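Local coordinates for conserved hypothetical exported protein (Bacteroides fragilis, PDB 4JJA) that is of unestablished function but may act as an exo-beta-N-acetylmuramidase on peptidoglycan or its fragments, at residues 115-120 against 215-220; 180-185 against 359-364; 200-205 against 366-371. One frame throughout, in Å; residues are numbered along the deposited sequence. Where two conformers were deposited one is given.

Overall arrangement
From the N terminus, the chain first lays down four strands of the parallel sheet, the last being 104-107, and 115-120 follows at the start of helix 119-132. Strand 136-140, helix 176-185 and the edge strand 197-200 come next, giving 180-185 and 200-205. Contact 1 closes the first loop when 215-220 comes back to 115-120. The chain then runs through the C-terminal part. Helix 352-362 returns to helix 176-185 in contact 2, and the C-terminal tail reaches the loop after strand 197-200 in contact 3. All three loops cross one another. Contacts 2 and 3 touch through salt bridges between 359-364 and 366-371, and both tie the C-terminal part to the Rossmann-like part. Contact 1 stands apart, nearer the chain centre.

Contact 1 (115-120 against 215-220); sequences RFYTYY and IPPSPN. With GOL (glycerol), chain D.
The Tyr117 ring has Ser218 OG at its edge, near the ring plane, and a glycerol on one face. Glycerol C3 sits over the centre of the Tyr117 ring, 3.7 Å above the plane. Pro217 CB approaches the same tyrosine obliquely, 3.5 Å from Tyr117 OH. The Tyr119 ring meets Pro217 O at its edge. One of its faces takes Tyr117 CE2, offset toward the rim, so the two tyrosines pack on each other as well as on 215-220.

The polar link is between hydroxyls. Tyr117 OH and Ser218 OG are 2.7 Å apart in a hydrogen bond, and either could be the donor. Tyr117 CG lies anti to the backbone N (chi1 -167°), which carries the ring out toward Ser218. Pro217 O is also near Tyr117 OH, but at a poor angle for a bond.

The site lies where the loop after strand 104-107 enters helix 119-132, in the Rossmann-like part of the protein. The 215-220 loop faces it just before helix 224-233. Ile227 and Tyr230 of that helix pack on Pro217 and Tyr117.

The glycerol, probably from the crystallisation liquor, spans the two segments. Glycerol O1 is hydrogen-bonded to Ser218 OG at 2.8 Å. Glycerol O3 accepts from Thr118 N at 2.8 Å with an N-H...O angle of 156°. Ser218 OG therefore has both a tyrosine and a glycerol hydroxyl as partners. Tyr119 OH also has a weak hydrogen bond to Glu58.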
loop_
_atom_site.group_PDB
_atom_site.type_symbol
_atom_site.label_atom_id
_atom_site.label_comp_id
_atom_site.label_asym_id
_atom_site.label_seq_id
_atom_site.Cartn_x
_atom_site.Cartn_y
_atom_site.Cartn_z
ATOM N N ARG A 115 -4.436 1.636 3.402
ATOM C CA ARG A 115 -4.129 2.957 3.991
ATOM C C ARG A 115 -2.810 3.003 4.760
ATOM O O ARG A 115 -2.176 4.027 4.830
ATOM C CB ARG A 115 -5.289 3.380 4.870
ATOM C CG ARG A 115 -5.244 4.796 5.360
ATOM C CD ARG A 115 -6.442 5.139 6.199
ATOM N NE ARG A 115 -6.469 4.410 7.435
ATOM C CZ ARG A 115 -7.576 3.998 8.061
ATOM N NH1 ARG A 115 -8.783 4.206 7.545
ATOM N NH2 ARG A 115 -7.455 3.313 9.218
ATOM N N PHE A 116 -2.396 1.883 5.329
ATOM C CA PHE A 116 -1.189 1.790 6.110
ATOM C C PHE A 116 -0.004 1.250 5.334
ATOM O O PHE A 116 1.070 1.037 5.917
ATOM C CB PHE A 116 -1.409 1.071 7.451
ATOM C CG PHE A 116 -2.266 -0.157 7.399
ATOM C CD1 PHE A 116 -1.855 -1.289 6.703
ATOM C CD2 PHE A 116 -3.476 -0.199 8.078
ATOM C CE1 PHE A 116 -2.638 -2.453 6.675
ATOM C CE2 PHE A 116 -4.253 -1.352 8.052
ATOM C CZ PHE A 116 -3.845 -2.464 7.336
ATOM N N TYR A 117 -0.141 1.127 3.994
ATOM C CA TYR A 117 0.979 0.846 3.082
ATOM C C TYR A 117 1.244 2.169 2.388
ATOM O O TYR A 117 0.387 2.650 1.654
ATOM C CB TYR A 117 0.592 -0.244 2.126
ATOM C CG TYR A 117 1.776 -0.818 1.358
ATOM C CD1 TYR A 117 2.463 -1.894 1.861
ATOM C CD2 TYR A 117 2.135 -0.354 0.102
ATOM C CE1 TYR A 117 3.502 -2.471 1.208
ATOM C CE2 TYR A 117 3.193 -0.905 -0.597
ATOM C CZ TYR A 117 3.880 -1.976 -0.030
ATOM O OH TYR A 117 4.917 -2.519 -0.759
ATOM N N THR A 118 2.463 2.691 2.592
ATOM C CA THR A 118 2.752 4.144 2.581
ATOM C C THR A 118 3.208 4.819 1.326
ATOM O O THR A 118 3.496 6.013 1.343
ATOM C CB THR A 118 3.829 4.527 3.654
ATOM O OG1 THR A 118 5.099 3.941 3.354
ATOM C CG2 THR A 118 3.364 4.086 5.030
ATOM N N TYR A 119 3.269 4.101 0.223
ATOM C CA TYR A 119 3.733 4.740 -1.026
ATOM C C TYR A 119 2.851 5.925 -1.427
ATOM O O TYR A 119 3.362 6.905 -1.931
ATOM C CB TYR A 119 3.782 3.781 -2.205
ATOM C CG TYR A 119 4.757 2.650 -2.099
ATOM C CD1 TYR A 119 5.821 2.685 -1.196
ATOM C CD2 TYR A 119 4.610 1.541 -2.917
ATOM C CE1 TYR A 119 6.731 1.601 -1.129
ATOM C CE2 TYR A 119 5.499 0.495 -2.850
ATOM C CZ TYR A 119 6.536 0.533 -1.937
ATOM O OH TYR A 119 7.450 -0.522 -1.861
ATOM N N TYR A 120 1.538 5.878 -1.174
ATOM C CA TYR A 120 0.712 6.995 -1.557
ATOM C C TYR A 120 1.060 8.257 -0.749
ATOM O O TYR A 120 0.793 9.380 -1.199
ATOM C CB TYR A 120 -0.807 6.685 -1.468
ATOM C CG TYR A 120 -1.342 6.624 -0.052
ATOM C CD1 TYR A 120 -1.811 7.738 0.600
ATOM C CD2 TYR A 120 -1.306 5.448 0.649
ATOM C CE1 TYR A 120 -2.255 7.702 1.916
ATOM C CE2 TYR A 120 -1.716 5.373 1.968
ATOM C CZ TYR A 120 -2.191 6.501 2.618
ATOM O OH TYR A 120 -2.599 6.476 3.933
ATOM N N ILE A 215 6.056 -9.255 -9.110
ATOM C CA ILE A 215 7.252 -8.902 -8.326
ATOM C C ILE A 215 6.756 -8.555 -6.897
ATOM O O ILE A 215 5.860 -7.715 -6.738
ATOM C CB ILE A 215 7.999 -7.659 -8.947
ATOM C CG1 ILE A 215 8.437 -7.961 -10.406
ATOM C CG2 ILE A 215 9.137 -7.206 -8.071
ATOM C CD1 ILE A 215 9.077 -6.782 -11.151
ATOM N N PRO A 216 7.381 -9.136 -5.857
ATOM C CA PRO A 216 6.902 -8.812 -4.495
ATOM C C PRO A 216 7.073 -7.344 -4.174
ATOM O O PRO A 216 8.161 -6.806 -4.324
ATOM C CB PRO A 216 7.834 -9.655 -3.581
ATOM C CG PRO A 216 9.078 -9.826 -4.445
ATOM C CD PRO A 216 8.560 -10.028 -5.835
ATOM N N PRO A 217 6.000 -6.715 -3.686
ATOM C CA PRO A 217 6.097 -5.281 -3.474
ATOM C C PRO A 217 6.901 -4.873 -2.253
ATOM O O PRO A 217 7.453 -3.791 -2.216
ATOM C CB PRO A 217 4.627 -4.857 -3.360
ATOM C CG PRO A 217 3.924 -6.120 -2.856
ATOM C CD PRO A 217 4.622 -7.229 -3.510
ATOM N N SER A 218 6.939 -5.763 -1.267
ATOM C CA SER A 218 7.744 -5.667 -0.055
ATOM C C SER A 218 8.215 -7.077 0.252
ATOM O O SER A 218 7.541 -8.033 -0.105
ATOM C CB SER A 218 6.912 -5.240 1.165
ATOM O OG SER A 218 6.319 -4.012 1.003
ATOM N N PRO A 219 9.342 -7.245 0.967
ATOM C CA PRO A 219 9.871 -8.621 1.123
ATOM C C PRO A 219 8.883 -9.587 1.815
ATOM O O PRO A 219 8.822 -10.772 1.497
ATOM C CB PRO A 219 11.124 -8.400 1.943
ATOM C CG PRO A 219 11.622 -7.039 1.452
ATOM C CD PRO A 219 10.362 -6.233 1.295
ATOM N N ASN A 220 8.160 -9.073 2.812
ATOM C CA ASN A 220 7.240 -9.895 3.612
ATOM C C ASN A 220 5.815 -9.934 3.061
ATOM O O ASN A 220 4.923 -10.411 3.730
ATOM C CB ASN A 220 7.304 -9.528 5.117
ATOM C CG ASN A 220 8.601 -9.983 5.713
ATOM O OD1 ASN A 220 8.821 -11.166 5.863
ATOM N ND2 ASN A 220 9.506 -9.053 5.961
HETATM C C1 GOL D . 7.034 -0.738 1.846
HETATM O O1 GOL D . 7.860 -1.883 2.015
HETATM C C2 GOL D . 6.209 -0.410 3.091
HETATM O O2 GOL D . 7.021 0.208 4.061
HETATM C C3 GOL D . 5.176 0.625 2.690
HETATM O O3 GOL D . 4.377 1.078 3.770
#

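Contact 2 (180-185 against 359-364); sequences ALMVNG and KIQRKP
Van der Waals packing joins Met182 to Gln361 and Arg362. Residue 182 is a selenomethionine, and the end of its side chain does the touching. The methyl Met182 CE lies 3.5 Å from Gln361 CG and equally close to Gln361 CD. The two side chains meet at about a right angle, with the methyl against the middle of the glutamine chain. The selenium atom Met182 SE rests 4.0 Å from Arg362 CB, while Met182 CE comes within 3.8 Å of Arg362 CA. Met182 CG is anti to the backbone N (chi1 -176°) and the chain stays extended beyond it. This straight reach bridges the two backbones, whose closest CA atoms, those of Met182 and Arg362, are 6.8 Å apart.

Polar interactions hold the far ends of Gln361 and Arg362. Gln361 NE2 is hydrogen-bonded to Glu186, just past 180-185, so the amide that the methyl packs beside has a partner on the same side of the contact as Met182. The guanidinium of Arg362 leads away from Met182. Its NH2 forms a salt bridge with Asp370, and its NH1 a weak hydrogen bond to His172 O.

Tyr365 also packs on Met182. On another side of helix 176-185, Ala180, Val183 and Asn184 touch Met127 of helix 119-132. Helix 176-185 thus lies between helix 119-132 of the Rossmann-like part and the end of helix 352-362.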
loop_
_atom_site.group_PDB
_atom_site.type_symbol
_atom_site.label_atom_id
_atom_site.label_comp_id
_atom_site.label_asym_id
_atom_site.label_seq_id
_atom_site.Cartn_x
_atom_site.Cartn_y
_atom_site.Cartn_z
ATOM N N ALA A 180 -4.701 9.826 -6.829
ATOM C CA ALA A 180 -4.106 11.126 -7.121
ATOM C C ALA A 180 -5.178 12.099 -7.554
ATOM O O ALA A 180 -5.172 13.286 -7.129
ATOM C CB ALA A 180 -3.037 11.016 -8.170
ATOM N N LEU A 181 -6.071 11.663 -8.435
ATOM C CA LEU A 181 -7.152 12.522 -8.879
ATOM C C LEU A 181 -8.032 12.975 -7.717
ATOM O O LEU A 181 -8.479 14.140 -7.663
ATOM C CB LEU A 181 -7.970 11.837 -9.986
ATOM C CG LEU A 181 -7.216 11.502 -11.289
ATOM C CD1 LEU A 181 -8.088 10.723 -12.276
ATOM C CD2 LEU A 181 -6.627 12.770 -11.953
HETATM N N MSE A 182 -8.311 12.061 -6.798
HETATM C CA MSE A 182 -9.095 12.389 -5.610
HETATM C C MSE A 182 -8.384 13.353 -4.699
HETATM O O MSE A 182 -9.007 14.280 -4.169
HETATM C CB MSE A 182 -9.517 11.125 -4.871
HETATM C CG MSE A 182 -10.416 11.392 -3.694
HETATM SE SE MSE A 182 -11.154 9.691 -3.051
HETATM C CE MSE A 182 -12.724 10.445 -2.154
ATOM N N VAL A 183 -7.086 13.180 -4.482
ATOM C CA VAL A 183 -6.315 14.119 -3.683
ATOM C C VAL A 183 -6.429 15.536 -4.241
ATOM O O VAL A 183 -6.621 16.474 -3.470
ATOM C CB VAL A 183 -4.836 13.650 -3.653
ATOM C CG1 VAL A 183 -3.900 14.750 -3.192
ATOM C CG2 VAL A 183 -4.717 12.370 -2.813
ATOM N N ASN A 184 -6.383 15.682 -5.556
ATOM C CA ASN A 184 -6.579 16.988 -6.163
ATOM C C ASN A 184 -7.987 17.460 -5.895
ATOM O O ASN A 184 -8.152 18.581 -5.395
ATOM C CB ASN A 184 -6.280 16.957 -7.659
ATOM C CG ASN A 184 -4.822 17.208 -7.992
ATOM O OD1 ASN A 184 -4.036 17.767 -7.216
ATOM N ND2 ASN A 184 -4.457 16.797 -9.201
ATOM N N GLY A 185 -8.989 16.676 -6.305
ATOM C CA GLY A 185 -10.368 17.169 -6.311
ATOM C C GLY A 185 -10.933 17.457 -4.944
ATOM O O GLY A 185 -11.764 18.357 -4.807
ATOM N N LYS A 359 -17.648 5.232 -1.119
ATOM C CA LYS A 359 -17.859 4.765 -2.485
ATOM C C LYS A 359 -18.518 5.834 -3.331
ATOM O O LYS A 359 -18.242 5.975 -4.513
ATOM C CB LYS A 359 -18.677 3.483 -2.493
ATOM C CG LYS A 359 -17.880 2.284 -2.030
ATOM C CD LYS A 359 -18.795 1.046 -2.074
ATOM C CE LYS A 359 -18.181 -0.252 -1.649
ATOM N NZ LYS A 359 -19.162 -1.422 -1.687
ATOM N N ILE A 360 -19.393 6.631 -2.723
ATOM C CA ILE A 360 -19.997 7.795 -3.408
ATOM C C ILE A 360 -18.976 8.892 -3.624
ATOM O O ILE A 360 -18.844 9.458 -4.719
ATOM C CB ILE A 360 -21.204 8.349 -2.628
ATOM C CG1 ILE A 360 -22.367 7.384 -2.813
ATOM C CG2 ILE A 360 -21.559 9.788 -3.105
ATOM C CD1 ILE A 360 -23.384 7.380 -1.671
ATOM N N GLN A 361 -18.227 9.185 -2.588
ATOM C CA GLN A 361 -17.264 10.289 -2.627
ATOM C C GLN A 361 -16.202 10.039 -3.687
ATOM O O GLN A 361 -15.727 10.979 -4.331
ATOM C CB GLN A 361 -16.601 10.499 -1.246
ATOM C CG GLN A 361 -15.806 11.770 -1.067
ATOM C CD GLN A 361 -14.973 11.835 0.181
ATOM O OE1 GLN A 361 -14.943 10.926 1.008
ATOM N NE2 GLN A 361 -14.310 12.966 0.351
ATOM N N ARG A 362 -15.750 8.791 -3.820
ATOM C CA ARG A 362 -14.639 8.499 -4.731
ATOM C C ARG A 362 -15.064 8.397 -6.174
ATOM O O ARG A 362 -14.226 8.414 -7.061
ATOM C CB ARG A 362 -13.957 7.191 -4.315
ATOM C CG ARG A 362 -14.666 5.930 -4.719
ATOM C CD ARG A 362 -13.934 4.665 -4.236
ATOM N NE ARG A 362 -14.515 3.524 -4.878
ATOM C CZ ARG A 362 -13.863 2.417 -5.216
ATOM N NH1 ARG A 362 -12.640 2.183 -4.780
ATOM N NH2 ARG A 362 -14.443 1.521 -5.968
ATOM N N LYS A 363 -16.365 8.220 -6.420
ATOM C CA LYS A 363 -16.829 7.875 -7.761
ATOM C C LYS A 363 -16.335 8.803 -8.879
ATOM O O LYS A 363 -15.957 8.285 -9.925
ATOM C CB LYS A 363 -18.373 7.780 -7.772
ATOM C CG LYS A 363 -18.931 7.172 -9.033
ATOM C CD LYS A 363 -18.848 5.670 -8.948
ATOM C CE LYS A 363 -19.815 4.879 -9.929
ATOM N NZ LYS A 363 -20.374 3.666 -9.261
ATOM N N PRO A 364 -16.309 10.122 -8.679
ATOM C CA PRO A 364 -15.830 10.980 -9.790
ATOM C C PRO A 364 -14.385 10.819 -10.187
ATOM O O PRO A 364 -13.993 11.300 -11.253
ATOM C CB PRO A 364 -16.021 12.417 -9.242
ATOM C CG PRO A 364 -16.992 12.301 -8.066
ATOM C CD PRO A 364 -16.764 10.904 -7.513
#

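Contact 3 (200-205 against 366-371); sequences IPCKNY and LLYQDN
Tyr368 is the main bump, and the bend 201-205 is the hollow that takes it. The tyrosine ring enters with its hydroxyl leading. Pro201 and Cys202 meet the hydroxyl end, and Tyr205 lies over a face. Tyr205 CD2 sits above the ring centre, 3.6 Å from Tyr368 CG. The stack is T-shaped: the edge of Tyr205 meets the face of Tyr368, with the planes at 78°. Leu367 CB lies over the opposite face, toward the rim.

At the bottom, Cys202 N donates to Tyr368 OH at 2.9 Å, with an N-H...O angle of 153°. The Pro201 ring packs near Tyr368 CE1 in the conformer given, and Cys202 O lies at the ring edge, in its plane. Tyr368 CG lies anti to the carbonyl carbon (chi1 -48°), which directs the ring into the bend. At the mouth, one water donates to Tyr205 O and accepts from Gln369 N.

Asp141, just past strand 136-140, is a second partner of Tyr368 OH. Helix 176-185 flanks the tail, with Leu181 against Leu367 and Glu178 against Tyr368. The tail thus packs on the loop that leaves strand 197-200, the edge strand of the parallel sheet, next to helix 176-185.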
loop_
_atom_site.group_PDB
_atom_site.type_symbol
_atom_site.label_atom_id
_atom_site.label_comp_id
_atom_site.label_asym_id
_atom_site.label_seq_id
_atom_site.Cartn_x
_atom_site.Cartn_y
_atom_site.Cartn_z
ATOM N N ILE A 200 -2.030 7.622 -17.308
ATOM C CA ILE A 200 -2.159 6.644 -18.389
ATOM C C ILE A 200 -2.804 5.411 -17.743
ATOM O O ILE A 200 -2.167 4.688 -16.978
ATOM C CB ILE A 200 -0.810 6.245 -19.016
ATOM C CG1 ILE A 200 -0.027 7.496 -19.438
ATOM C CG2 ILE A 200 -1.037 5.254 -20.165
ATOM C CD1 ILE A 200 -0.743 8.421 -20.458
ATOM N N PRO A 201 -4.102 5.190 -17.967
ATOM C CA PRO A 201 -4.792 4.095 -17.293
ATOM C C PRO A 201 -4.404 2.740 -17.827
ATOM O O PRO A 201 -4.003 2.605 -18.980
ATOM C CB PRO A 201 -6.288 4.382 -17.583
ATOM C CG PRO A 201 -6.379 5.804 -17.920
ATOM C CD PRO A 201 -5.070 6.112 -18.592
ATOM N N CYS A 202 -4.552 1.730 -16.989
ATOM C CA CYS A 202 -4.433 0.380 -17.466
ATOM C C CYS A 202 -5.540 0.063 -18.478
ATOM O O CYS A 202 -6.638 0.616 -18.385
ATOM C CB CYS A 202 -4.628 -0.608 -16.329
ATOM S SG CYS A 202 -3.463 -0.463 -14.967
ATOM N N LYS A 203 -5.245 -0.870 -19.375
ATOM C CA LYS A 203 -6.277 -1.449 -20.249
ATOM C C LYS A 203 -6.622 -2.834 -19.749
ATOM O O LYS A 203 -5.811 -3.476 -19.077
ATOM C CB LYS A 203 -5.818 -1.535 -21.684
ATOM C CG LYS A 203 -5.532 -0.163 -22.285
ATOM C CD LYS A 203 -5.072 -0.260 -23.744
ATOM C CE LYS A 203 -5.111 1.074 -24.449
ATOM N NZ LYS A 203 -6.266 1.950 -24.093
ATOM N N ASN A 204 -7.832 -3.279 -20.070
ATOM C CA ASN A 204 -8.348 -4.592 -19.655
ATOM C C ASN A 204 -8.360 -4.722 -18.152
ATOM O O ASN A 204 -7.975 -5.734 -17.589
ATOM C CB ASN A 204 -7.554 -5.718 -20.312
ATOM C CG ASN A 204 -7.500 -5.592 -21.819
ATOM O OD1 ASN A 204 -8.475 -5.136 -22.469
ATOM N ND2 ASN A 204 -6.360 -5.977 -22.384
ATOM N N TYR A 205 -8.832 -3.661 -17.512
ATOM C CA TYR A 205 -8.843 -3.596 -16.034
ATOM C C TYR A 205 -10.116 -2.939 -15.528
ATOM O O TYR A 205 -10.490 -1.853 -15.969
ATOM C CB TYR A 205 -7.627 -2.774 -15.537
ATOM C CG TYR A 205 -7.525 -2.716 -14.031
ATOM C CD1 TYR A 205 -7.311 -3.850 -13.269
ATOM C CD2 TYR A 205 -7.628 -1.504 -13.358
ATOM C CE1 TYR A 205 -7.289 -3.754 -11.886
ATOM C CE2 TYR A 205 -7.577 -1.415 -11.957
ATOM C CZ TYR A 205 -7.363 -2.543 -11.233
ATOM O OH TYR A 205 -7.329 -2.454 -9.835
ATOM N N LEU A 366 -12.785 7.692 -10.240
ATOM C CA LEU A 366 -12.483 6.373 -10.749
ATOM C C LEU A 366 -12.170 6.442 -12.222
ATOM O O LEU A 366 -12.724 7.233 -12.966
ATOM C CB LEU A 366 -13.599 5.362 -10.499
ATOM C CG LEU A 366 -13.955 5.138 -9.028
ATOM C CD1 LEU A 366 -15.090 4.140 -8.852
ATOM C CD2 LEU A 366 -12.712 4.778 -8.138
ATOM N N LEU A 367 -11.233 5.615 -12.638
ATOM C CA LEU A 367 -10.794 5.517 -14.014
ATOM C C LEU A 367 -11.198 4.218 -14.674
ATOM O O LEU A 367 -10.968 3.998 -15.878
ATOM C CB LEU A 367 -9.280 5.665 -14.084
ATOM C CG LEU A 367 -8.720 7.050 -13.751
ATOM C CD1 LEU A 367 -7.210 6.968 -13.552
ATOM C CD2 LEU A 367 -9.153 8.081 -14.796
ATOM N N TYR A 368 -11.796 3.329 -13.888
ATOM C CA TYR A 368 -12.145 1.989 -14.334
ATOM C C TYR A 368 -13.519 1.675 -13.807
ATOM O O TYR A 368 -13.959 2.259 -12.841
ATOM C CB TYR A 368 -11.142 0.937 -13.758
ATOM C CG TYR A 368 -9.705 1.387 -13.963
ATOM C CD1 TYR A 368 -9.108 1.282 -15.190
ATOM C CD2 TYR A 368 -8.957 1.898 -12.936
ATOM C CE1 TYR A 368 -7.803 1.717 -15.381
ATOM C CE2 TYR A 368 -7.671 2.345 -13.126
ATOM C CZ TYR A 368 -7.085 2.233 -14.344
ATOM O OH TYR A 368 -5.798 2.656 -14.586
ATOM N N GLN A 369 -14.159 0.704 -14.447
ATOM C CA GLN A 369 -15.467 0.260 -14.033
ATOM C C GLN A 369 -15.503 -0.060 -12.557
ATOM O O GLN A 369 -14.660 -0.803 -12.068
ATOM C CB GLN A 369 -15.839 -0.991 -14.833
ATOM C CG GLN A 369 -17.219 -1.577 -14.634
ATOM C CD GLN A 369 -17.316 -2.871 -15.344
ATOM O OE1 GLN A 369 -17.505 -2.891 -16.579
ATOM N NE2 GLN A 369 -17.148 -3.929 -14.636
ATOM N N ASP A 370 -16.501 0.493 -11.872
ATOM C CA ASP A 370 -16.646 0.315 -10.451
ATOM C C ASP A 370 -17.091 -1.104 -10.136
ATOM O O ASP A 370 -17.514 -1.867 -11.021
ATOM C CB ASP A 370 -17.622 1.378 -9.910
ATOM C CG ASP A 370 -17.497 1.683 -8.456
ATOM O OD1 ASP A 370 -16.674 1.095 -7.722
ATOM O OD2 ASP A 370 -18.249 2.591 -8.030
ATOM N N ASN A 371 -16.997 -1.449 -8.865
ATOM C CA ASN A 371 -17.558 -2.720 -8.433
ATOM C C ASN A 371 -18.591 -2.484 -7.397
ATOM O O ASN A 371 -19.697 -2.093 -7.830
ATOM C CB ASN A 371 -16.473 -3.692 -7.998
ATOM C CG ASN A 371 -17.009 -5.053 -7.637
ATOM O OD1 ASN A 371 -18.022 -5.511 -8.184
ATOM N ND2 ASN A 371 -16.307 -5.752 -6.773
ATOM O OXT ASN A 371 -18.360 -2.686 -6.201
HETATM O O HOH W 1 -12.722 -0.416 -16.673
#